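Local structure of hypothetical protein MM_2497 (Methanosarcina mazei, 2I5E) at residues Gly124-Leu129 against Gly143-His149; Asn133-Val139 against Ile152-Gln158; Arg5-Lys11 against Gln50-Pro56. The protein probably catalyses the GTP-dependent guanylylation of (2S)-2-phospholactate, a step in the biosynthesis of coenzyme F420. All coordinates share one frame; numbering follows the deposited sequence.

Interaction 1 (Gly124-Leu129 against Gly143-His149); sequences GGTNAL and GSSFLTH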
loop_
_atom_site.group_PDB
_atom_site.type_symbol
_atom_site.label_atom_id
_atom_site.label_comp_id
_atom_site.label_asym_id
_atom_site.label_seq_id
_atom_site.Cartn_x
_atom_site.Cartn_y
_atom_site.Cartn_z
ATOM N N GLY A 124 -8.950 -5.180 1.979
ATOM C CA GLY A 124 -9.629 -5.996 0.901
ATOM C C GLY A 124 -10.633 -5.297 -0.041
ATOM O O GLY A 124 -11.364 -5.965 -0.729
ATOM N N GLY A 125 -10.654 -3.950 -0.097
ATOM C CA GLY A 125 -11.481 -3.223 -1.091
ATOM C C GLY A 125 -10.886 -3.330 -2.492
ATOM O O GLY A 125 -9.849 -3.955 -2.630
ATOM N N THR A 126 -11.502 -2.654 -3.493
ATOM C CA THR A 126 -11.075 -2.701 -4.921
ATOM C C THR A 126 -11.050 -1.260 -5.317
ATOM O O THR A 126 -12.051 -0.571 -5.178
ATOM C CB THR A 126 -12.125 -3.407 -5.742
ATOM O OG1 THR A 126 -12.283 -4.765 -5.269
ATOM C CG2 THR A 126 -11.732 -3.472 -7.228
ATOM N N ASN A 127 -9.895 -0.771 -5.714
ATOM C CA ASN A 127 -9.740 0.657 -6.008
ATOM C C ASN A 127 -9.890 0.967 -7.502
ATOM O O ASN A 127 -10.305 2.059 -7.858
ATOM C CB ASN A 127 -8.364 1.179 -5.481
ATOM C CG ASN A 127 -8.430 1.550 -3.977
ATOM O OD1 ASN A 127 -9.511 1.580 -3.378
ATOM N ND2 ASN A 127 -7.305 1.837 -3.395
ATOM N N ALA A 128 -9.591 -0.019 -8.371
ATOM C CA ALA A 128 -9.657 0.173 -9.806
ATOM C C ALA A 128 -9.848 -1.238 -10.351
ATOM O O ALA A 128 -9.322 -2.197 -9.815
ATOM C CB ALA A 128 -8.270 0.804 -10.326
ATOM N N LEU A 129 -10.671 -1.340 -11.397
ATOM C CA LEU A 129 -10.976 -2.598 -12.020
ATOM C C LEU A 129 -11.013 -2.336 -13.540
ATOM O O LEU A 129 -11.789 -1.479 -13.997
ATOM C CB LEU A 129 -12.342 -3.066 -11.526
ATOM C CG LEU A 129 -12.780 -4.535 -11.641
ATOM C CD1 LEU A 129 -11.650 -5.544 -11.206
ATOM C CD2 LEU A 129 -14.025 -4.652 -10.784
ATOM N N GLY A 143 -17.496 -4.838 1.330
ATOM C CA GLY A 143 -17.053 -6.070 1.964
ATOM C C GLY A 143 -15.748 -6.451 1.399
ATOM O O GLY A 143 -14.866 -5.635 1.094
ATOM N N SER A 144 -15.587 -7.735 1.272
ATOM C CA SER A 144 -14.374 -8.244 0.808
ATOM C C SER A 144 -14.232 -8.270 -0.726
ATOM O O SER A 144 -14.020 -9.291 -1.289
ATOM C CB SER A 144 -14.222 -9.612 1.367
ATOM O OG SER A 144 -12.916 -10.009 1.094
ATOM N N SER A 145 -14.211 -7.107 -1.382
ATOM C CA SER A 145 -14.494 -7.065 -2.832
ATOM C C SER A 145 -13.296 -7.470 -3.640
ATOM O O SER A 145 -13.445 -7.926 -4.747
ATOM C CB SER A 145 -14.977 -5.678 -3.266
ATOM O OG SER A 145 -14.058 -4.612 -2.927
ATOM N N PHE A 146 -12.097 -7.230 -3.114
ATOM C CA PHE A 146 -10.887 -7.602 -3.864
ATOM C C PHE A 146 -10.908 -9.122 -4.136
ATOM O O PHE A 146 -10.789 -9.529 -5.270
ATOM C CB PHE A 146 -9.590 -7.169 -3.122
ATOM C CG PHE A 146 -8.323 -7.742 -3.730
ATOM C CD1 PHE A 146 -7.807 -7.203 -4.914
ATOM C CD2 PHE A 146 -7.694 -8.856 -3.162
ATOM C CE1 PHE A 146 -6.704 -7.742 -5.516
ATOM C CE2 PHE A 146 -6.605 -9.436 -3.752
ATOM C CZ PHE A 146 -6.058 -8.907 -4.879
ATOM N N LEU A 147 -10.987 -9.944 -3.071
ATOM C CA LEU A 147 -11.047 -11.432 -3.183
ATOM C C LEU A 147 -12.257 -11.843 -4.040
ATOM O O LEU A 147 -12.118 -12.637 -4.912
ATOM C CB LEU A 147 -11.079 -12.080 -1.768
ATOM C CG LEU A 147 -9.749 -12.047 -0.922
ATOM C CD1 LEU A 147 -9.815 -12.690 0.497
ATOM C CD2 LEU A 147 -8.588 -12.694 -1.684
ATOM N N THR A 148 -13.408 -11.218 -3.855
ATOM C CA THR A 148 -14.572 -11.522 -4.652
ATOM C C THR A 148 -14.415 -11.319 -6.164
ATOM O O THR A 148 -14.904 -12.164 -6.959
ATOM C CB THR A 148 -15.740 -10.751 -4.161
ATOM O OG1 THR A 148 -15.934 -11.051 -2.790
ATOM C CG2 THR A 148 -17.036 -11.237 -4.894
ATOM N N HIS A 149 -13.774 -10.207 -6.583
ATOM C CA HIS A 149 -13.486 -9.908 -8.004
ATOM C C HIS A 149 -12.447 -10.793 -8.672
ATOM O O HIS A 149 -12.479 -11.076 -9.930
ATOM C CB HIS A 149 -13.020 -8.408 -8.156
ATOM C CG HIS A 149 -14.107 -7.415 -7.889
ATOM N ND1 HIS A 149 -13.900 -6.238 -7.193
ATOM C CD2 HIS A 149 -15.398 -7.376 -8.309
ATOM C CE1 HIS A 149 -15.046 -5.580 -7.089
ATOM N NE2 HIS A 149 -15.966 -6.223 -7.785
HETATM O O HOH W 1 -10.954 -8.739 -0.581
#
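T126 meets H149 through its hydroxyl: OG1 lies near the imidazole plane, at the ring edge, and is hydrogen-bonded to ND1 at 2.9 Å. The same oxygen is hydrogen-bonded to S145 OG, also at 2.9 Å, and is thus gripped from two points one helical turn apart. With CG2 of T126 anti to the backbone N, OG1 (chi1 -61°) is turned to the helix and CG2 also rests near ND1. One face of the imidazole carries a CH-pi contact: L129 CD2 sits over its centre, 3.8 Å from the centroid and almost on the ring normal. In this GT-A-like nucleotidyltransferase fold, the contact seats the first turn of helix 145-154 against strand 126-131 of the central sheet. Replacing H149 by an alanine would probably cost T126 OG1 its bond to ND1, take away the ring face that L129 CD2 rests on, and leave K140 N without NE2. G124 binds the helix start through its backbone: its carbonyl O accepts F146 N at 2.8 Å (N-H...O 163°). A water donates to the same oxygen and accepts from L147 N. Beyond the contact, the F146 ring meets H184 of the second subunit.

Interaction 2 (Asn133-Val139 against Ile152-Gln158); sequences NPSKYRV and IATDSGQ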
loop_
_atom_site.group_PDB
_atom_site.type_symbol
_atom_site.label_atom_id
_atom_site.label_comp_id
_atom_site.label_asym_id
_atom_site.label_seq_id
_atom_site.Cartn_x
_atom_site.Cartn_y
_atom_site.Cartn_z
ATOM N N ASN A 133 -13.675 -7.881 -20.990
ATOM C CA ASN A 133 -14.917 -8.453 -21.504
ATOM C C ASN A 133 -16.102 -8.243 -20.643
ATOM O O ASN A 133 -16.524 -9.170 -19.977
ATOM C CB ASN A 133 -14.722 -9.942 -21.767
ATOM C CG ASN A 133 -13.342 -10.253 -22.421
ATOM O OD1 ASN A 133 -13.002 -9.785 -23.565
ATOM N ND2 ASN A 133 -12.512 -11.010 -21.681
ATOM N N PRO A 134 -16.727 -7.092 -20.689
ATOM C CA PRO A 134 -17.766 -6.765 -19.722
ATOM C C PRO A 134 -18.935 -7.731 -19.689
ATOM O O PRO A 134 -19.666 -7.812 -18.740
ATOM C CB PRO A 134 -18.221 -5.385 -20.156
ATOM C CG PRO A 134 -17.385 -5.033 -21.377
ATOM C CD PRO A 134 -16.231 -5.909 -21.387
ATOM N N SER A 135 -19.080 -8.484 -20.756
ATOM C CA SER A 135 -20.278 -9.311 -20.999
ATOM C C SER A 135 -20.164 -10.516 -20.113
ATOM O O SER A 135 -21.177 -11.104 -19.782
ATOM C CB SER A 135 -20.389 -9.737 -22.508
ATOM O OG SER A 135 -19.143 -10.192 -23.070
ATOM N N LYS A 136 -18.917 -10.816 -19.699
ATOM C CA LYS A 136 -18.531 -11.999 -18.910
ATOM C C LYS A 136 -18.159 -11.677 -17.447
ATOM O O LYS A 136 -17.723 -12.563 -16.727
ATOM C CB LYS A 136 -17.323 -12.694 -19.572
ATOM C CG LYS A 136 -17.673 -13.814 -20.558
ATOM C CD LYS A 136 -16.483 -14.705 -20.709
ATOM C CE LYS A 136 -16.869 -16.175 -20.762
ATOM N NZ LYS A 136 -15.608 -16.981 -20.539
ATOM N N TYR A 137 -18.337 -10.428 -17.023
ATOM C CA TYR A 137 -17.943 -9.963 -15.694
ATOM C C TYR A 137 -19.062 -9.336 -14.932
ATOM O O TYR A 137 -19.894 -8.655 -15.521
ATOM C CB TYR A 137 -16.774 -8.988 -15.790
ATOM C CG TYR A 137 -15.977 -9.011 -14.471
ATOM C CD1 TYR A 137 -15.108 -10.083 -14.164
ATOM C CD2 TYR A 137 -16.137 -7.983 -13.518
ATOM C CE1 TYR A 137 -14.387 -10.100 -12.933
ATOM C CE2 TYR A 137 -15.417 -7.990 -12.303
ATOM C CZ TYR A 137 -14.578 -9.043 -12.015
ATOM O OH TYR A 137 -13.910 -9.009 -10.821
ATOM N N ARG A 138 -19.104 -9.556 -13.612
ATOM C CA ARG A 138 -20.088 -8.947 -12.723
ATOM C C ARG A 138 -19.317 -8.301 -11.529
ATOM O O ARG A 138 -18.377 -8.862 -11.065
ATOM C CB ARG A 138 -21.100 -10.066 -12.307
ATOM C CG ARG A 138 -21.911 -9.810 -11.015
ATOM C CD ARG A 138 -22.780 -11.079 -10.571
ATOM N NE ARG A 138 -21.968 -12.137 -9.924
ATOM C CZ ARG A 138 -21.513 -12.078 -8.664
ATOM N NH1 ARG A 138 -21.794 -11.013 -7.927
ATOM N NH2 ARG A 138 -20.793 -13.077 -8.125
ATOM N N VAL A 139 -19.630 -7.095 -11.085
ATOM C CA VAL A 139 -18.927 -6.511 -9.963
ATOM C C VAL A 139 -19.705 -6.676 -8.654
ATOM O O VAL A 139 -20.959 -6.685 -8.668
ATOM C CB VAL A 139 -18.695 -4.928 -10.082
ATOM C CG1 VAL A 139 -17.861 -4.532 -11.344
ATOM C CG2 VAL A 139 -20.016 -4.199 -10.044
ATOM N N ILE A 152 -14.748 -13.975 -8.924
ATOM C CA ILE A 152 -15.654 -13.683 -10.077
ATOM C C ILE A 152 -14.876 -13.876 -11.391
ATOM O O ILE A 152 -15.390 -14.466 -12.304
ATOM C CB ILE A 152 -16.443 -12.303 -10.015
ATOM C CG1 ILE A 152 -17.439 -12.241 -8.859
ATOM C CG2 ILE A 152 -17.273 -12.038 -11.339
ATOM C CD1 ILE A 152 -17.799 -10.735 -8.414
ATOM N N ALA A 153 -13.617 -13.445 -11.473
ATOM C CA ALA A 153 -12.890 -13.606 -12.686
ATOM C C ALA A 153 -12.605 -15.083 -12.975
ATOM O O ALA A 153 -12.639 -15.520 -14.132
ATOM C CB ALA A 153 -11.574 -12.790 -12.658
ATOM N N THR A 154 -12.305 -15.875 -11.947
ATOM C CA THR A 154 -11.758 -17.178 -12.275
ATOM C C THR A 154 -12.909 -18.159 -12.535
ATOM O O THR A 154 -12.804 -18.899 -13.504
ATOM C CB THR A 154 -10.711 -17.747 -11.255
ATOM O OG1 THR A 154 -11.362 -18.184 -10.060
ATOM C CG2 THR A 154 -9.622 -16.744 -10.894
ATOM N N ASP A 155 -13.929 -18.177 -11.654
ATOM C CA ASP A 155 -15.253 -18.778 -11.902
ATOM C C ASP A 155 -15.861 -18.519 -13.317
ATOM O O ASP A 155 -16.794 -19.247 -13.742
ATOM C CB ASP A 155 -16.271 -18.329 -10.862
ATOM C CG ASP A 155 -15.968 -18.853 -9.458
ATOM O OD1 ASP A 155 -14.914 -19.507 -9.232
ATOM O OD2 ASP A 155 -16.824 -18.599 -8.568
ATOM N N SER A 156 -15.331 -17.501 -14.007
ATOM C CA SER A 156 -15.774 -17.105 -15.322
ATOM C C SER A 156 -14.713 -17.332 -16.441
ATOM O O SER A 156 -14.908 -16.917 -17.593
ATOM C CB SER A 156 -16.264 -15.642 -15.305
ATOM O OG SER A 156 -15.366 -14.759 -15.982
ATOM N N GLY A 157 -13.609 -18.001 -16.139
ATOM C CA GLY A 157 -12.740 -18.463 -17.226
ATOM C C GLY A 157 -11.616 -17.505 -17.489
ATOM O O GLY A 157 -10.586 -17.870 -18.091
ATOM N N GLN A 158 -11.779 -16.315 -16.936
ATOM C CA GLN A 158 -10.926 -15.194 -17.195
ATOM C C GLN A 158 -9.747 -15.062 -16.212
ATOM O O GLN A 158 -9.890 -15.277 -15.004
ATOM C CB GLN A 158 -11.805 -13.981 -17.160
ATOM C CG GLN A 158 -12.885 -14.066 -18.296
ATOM C CD GLN A 158 -13.427 -12.734 -18.514
ATOM O OE1 GLN A 158 -12.827 -11.898 -19.237
ATOM N NE2 GLN A 158 -14.508 -12.448 -17.805
HETATM O O HOH W 2 -12.869 -9.400 -18.876
#
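Y137 and I152 pack closely where the loop after strand 126-131 lies along the last turn of helix 145-154. That helix ends in a Schellman motif: Q158 N bonds weakly back to A153 O, G157 N bonds to T154 O, and G157, at positive phi, is the C-prime residue. The tight part of the contact is built on two buried side chains, Y137 and Q158. I152 CG2 stands over one face of the Y137 ring, 4.1 Å from the centroid and displaced toward the rim, a CH-pi contact. A153 CB touches the same ring at its edge, 3.9 Å from CE1. Beyond the ring, Y137 OH is hydrogen-bonded to H149 O. The other branch of I152 also meets the loop backbone, CD1 lying 3.3 Å from R138 O. Q158 uses both ends of its amide: NE2 donates to S156 OG, in its own amide plane, and OE1 receives N133 ND2 at 2.6 Å, the two amide planes 36° apart.

Solvent-facing side chains flank this part. The exposed guanidinium of R138, bent back at chi3 (77°), lays a face over CG1 and CD1 of I152, and the exposed K136 donates from NZ to S156 O at 3.0 Å. A water bonded to N133 N donates to Q158 OE1, at 2.5 Å.

Interaction 3 (Arg5-Lys11 against Gln50-Pro56); sequences RAVIPYK and QVDILSP. With TRS (2-amino-2-hydroxymethyl-propane-1,3-diol), chain D.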
loop_
_atom_site.group_PDB
_atom_site.type_symbol
_atom_site.label_atom_id
_atom_site.label_comp_id
_atom_site.label_asym_id
_atom_site.label_seq_id
_atom_site.Cartn_x
_atom_site.Cartn_y
_atom_site.Cartn_z
ATOM N N ARG A 5 -14.081 2.659 -22.309
ATOM C CA ARG A 5 -14.758 3.621 -21.441
ATOM C C ARG A 5 -14.238 3.582 -19.959
ATOM O O ARG A 5 -13.718 2.589 -19.480
ATOM C CB ARG A 5 -16.272 3.435 -21.525
ATOM C CG ARG A 5 -16.693 2.096 -21.145
ATOM C CD ARG A 5 -17.783 1.573 -22.021
ATOM N NE ARG A 5 -19.095 2.132 -21.702
ATOM C CZ ARG A 5 -19.875 2.743 -22.590
ATOM N NH1 ARG A 5 -19.463 2.873 -23.843
ATOM N NH2 ARG A 5 -21.071 3.211 -22.237
ATOM N N ALA A 6 -14.340 4.706 -19.281
ATOM C CA ALA A 6 -13.964 4.732 -17.887
ATOM C C ALA A 6 -15.103 5.385 -17.161
ATOM O O ALA A 6 -15.561 6.422 -17.633
ATOM C CB ALA A 6 -12.632 5.476 -17.651
ATOM N N VAL A 7 -15.469 4.801 -15.992
ATOM C CA VAL A 7 -16.551 5.223 -15.089
ATOM C C VAL A 7 -16.011 5.413 -13.648
ATOM O O VAL A 7 -15.113 4.651 -13.169
ATOM C CB VAL A 7 -17.744 4.218 -15.174
ATOM C CG1 VAL A 7 -17.468 2.855 -14.545
ATOM C CG2 VAL A 7 -19.038 4.758 -14.663
ATOM N N ILE A 8 -16.499 6.466 -13.010
ATOM C CA ILE A 8 -16.160 6.852 -11.644
ATOM C C ILE A 8 -17.475 6.948 -10.895
ATOM O O ILE A 8 -18.247 7.788 -11.168
ATOM C CB ILE A 8 -15.459 8.279 -11.522
ATOM C CG1 ILE A 8 -14.143 8.399 -12.344
ATOM C CG2 ILE A 8 -15.194 8.673 -10.090
ATOM C CD1 ILE A 8 -13.853 9.833 -12.696
ATOM N N PRO A 9 -17.757 5.998 -10.017
ATOM C CA PRO A 9 -18.858 6.064 -9.025
ATOM C C PRO A 9 -18.616 7.224 -8.050
ATOM O O PRO A 9 -17.531 7.343 -7.454
ATOM C CB PRO A 9 -18.757 4.690 -8.313
ATOM C CG PRO A 9 -17.366 4.142 -8.638
ATOM C CD PRO A 9 -16.942 4.766 -9.944
ATOM N N TYR A 10 -19.557 8.133 -7.917
ATOM C CA TYR A 10 -19.329 9.343 -7.115
ATOM C C TYR A 10 -20.648 9.862 -6.505
ATOM O O TYR A 10 -21.665 9.956 -7.190
ATOM C CB TYR A 10 -18.725 10.444 -7.989
ATOM C CG TYR A 10 -18.446 11.730 -7.286
ATOM C CD1 TYR A 10 -17.452 11.801 -6.265
ATOM C CD2 TYR A 10 -19.159 12.915 -7.620
ATOM C CE1 TYR A 10 -17.180 12.958 -5.607
ATOM C CE2 TYR A 10 -18.874 14.105 -6.947
ATOM C CZ TYR A 10 -17.866 14.108 -5.960
ATOM O OH TYR A 10 -17.567 15.227 -5.287
ATOM N N LYS A 11 -20.629 10.237 -5.232
ATOM C CA LYS A 11 -21.752 10.959 -4.607
ATOM C C LYS A 11 -21.133 11.966 -3.664
ATOM O O LYS A 11 -20.511 11.570 -2.655
ATOM C CB LYS A 11 -22.714 9.957 -3.894
ATOM C CG LYS A 11 -23.754 10.501 -2.845
ATOM C CD LYS A 11 -24.825 9.367 -2.525
ATOM C CE LYS A 11 -25.845 9.529 -1.354
ATOM N NZ LYS A 11 -26.366 10.878 -1.287
ATOM N N GLN A 50 -13.333 9.270 -23.375
ATOM C CA GLN A 50 -14.279 9.808 -22.373
ATOM C C GLN A 50 -14.552 9.021 -21.075
ATOM O O GLN A 50 -14.464 7.786 -20.971
ATOM C CB GLN A 50 -15.517 10.583 -22.997
ATOM C CG GLN A 50 -17.015 10.213 -22.562
ATOM C CD GLN A 50 -18.044 10.218 -23.765
ATOM O OE1 GLN A 50 -19.033 10.986 -23.773
ATOM N NE2 GLN A 50 -17.819 9.330 -24.752
ATOM N N VAL A 51 -14.861 9.840 -20.091
ATOM C CA VAL A 51 -14.940 9.471 -18.713
ATOM C C VAL A 51 -16.369 9.738 -18.370
ATOM O O VAL A 51 -16.869 10.815 -18.634
ATOM C CB VAL A 51 -14.004 10.371 -17.911
ATOM C CG1 VAL A 51 -14.132 10.139 -16.414
ATOM C CG2 VAL A 51 -12.581 10.193 -18.394
ATOM N N ASP A 52 -17.028 8.750 -17.786
ATOM C CA ASP A 52 -18.349 8.943 -17.208
ATOM C C ASP A 52 -18.276 9.062 -15.670
ATOM O O ASP A 52 -17.411 8.430 -14.999
ATOM C CB ASP A 52 -19.203 7.737 -17.605
ATOM C CG ASP A 52 -19.186 7.491 -19.122
ATOM O OD1 ASP A 52 -19.343 8.474 -19.865
ATOM O OD2 ASP A 52 -19.024 6.338 -19.563
ATOM N N ILE A 53 -19.184 9.802 -15.065
ATOM C CA ILE A 53 -19.189 9.858 -13.620
ATOM C C ILE A 53 -20.505 9.284 -13.326
ATOM O O ILE A 53 -21.439 9.738 -13.897
ATOM C CB ILE A 53 -19.126 11.293 -13.167
ATOM C CG1 ILE A 53 -17.786 11.887 -13.551
ATOM C CG2 ILE A 53 -19.353 11.380 -11.708
ATOM C CD1 ILE A 53 -17.730 13.331 -13.313
ATOM N N LEU A 54 -20.634 8.268 -12.485
ATOM C CA LEU A 54 -21.948 7.685 -12.252
ATOM C C LEU A 54 -22.377 8.032 -10.820
ATOM O O LEU A 54 -21.773 7.580 -9.822
ATOM C CB LEU A 54 -21.826 6.176 -12.502
ATOM C CG LEU A 54 -23.038 5.264 -12.403
ATOM C CD1 LEU A 54 -23.886 5.477 -13.674
ATOM C CD2 LEU A 54 -22.486 3.884 -12.335
ATOM N N SER A 55 -23.383 8.882 -10.728
ATOM C CA SER A 55 -23.780 9.602 -9.533
ATOM C C SER A 55 -25.320 9.538 -9.406
ATOM O O SER A 55 -26.035 9.535 -10.460
ATOM C CB SER A 55 -23.344 11.033 -9.726
ATOM O OG SER A 55 -23.889 11.879 -8.765
ATOM N N PRO A 56 -25.843 9.444 -8.170
ATOM C CA PRO A 56 -27.315 9.313 -7.981
ATOM C C PRO A 56 -28.081 10.637 -8.081
ATOM O O PRO A 56 -29.330 10.653 -8.147
ATOM C CB PRO A 56 -27.438 8.695 -6.585
ATOM C CG PRO A 56 -26.237 9.235 -5.797
ATOM C CD PRO A 56 -25.105 9.429 -6.884
HETATM C C TRS D . -24.076 4.945 -8.186
HETATM C C1 TRS D . -22.581 4.995 -8.393
HETATM C C2 TRS D . -24.750 6.037 -8.991
HETATM C C3 TRS D . -24.353 5.127 -6.692
HETATM N N TRS D . -24.433 3.606 -8.659
HETATM O O1 TRS D . -22.228 6.206 -7.811
HETATM O O2 TRS D . -25.650 6.574 -8.083
HETATM O O3 TRS D . -25.569 4.633 -6.242
#
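Strands 5-9 and 50-55 run parallel, their axes 4.5 Å apart at closest and inclined by 27°, and four backbone hydrogen bonds join them: D52 N to A6 O, I8 N to D52 O, L54 N to I8 O and Y10 N to L54 O. On one face of the sheet I8 CD1 reaches V51 CG1 at 3.7 Å, and beyond the strand end Y10 CB lies 3.9 Å from I53 CG2. V7 and L54 meet on the other face; V7 CG2, anti to the backbone N, comes obliquely against L54 CB at 3.8 Å. D52 shares that face, but its carboxylate is engaged elsewhere, in a salt bridge to R68 and a hydrogen bond with Y83. At the C-terminal ends, K11 CD packs on P56 CG at 3.6 Å, and a Tris molecule, probably from the crystallisation liquor, sits beside L54. Its position at the strand ends is consistent with the substrate-binding region of GT-A-like nucleotidyltransferases. Strands 91-94 and 68-71 continue the sheet on either side of the pair; helix 25-45 covers the face of I8 and also packs on Y10, and helix 76-86 covers the face of V7 and L54.

Overall arrangement
Interaction 3 comes first along the chain and closes before the other two open; the segments of interactions 1 and 2 then alternate, both using helix 145-154. Interactions 1 and 2 have centres 14 Å apart and touch where L129 packs on Y137 and V139. Interaction 3 lies about 18 Å from interaction 1 and 21 Å from interaction 2, centre to centre. It shares the seven-stranded mixed sheet with interaction 1: strands 5-9 and 126-131 are separated there by strand 91-94. Interaction 3 thus lies in the parallel part of the sheet and interaction 1 where helix 145-154 meets its antiparallel part; the two do not touch, their nearest atoms being about 7 Å apart.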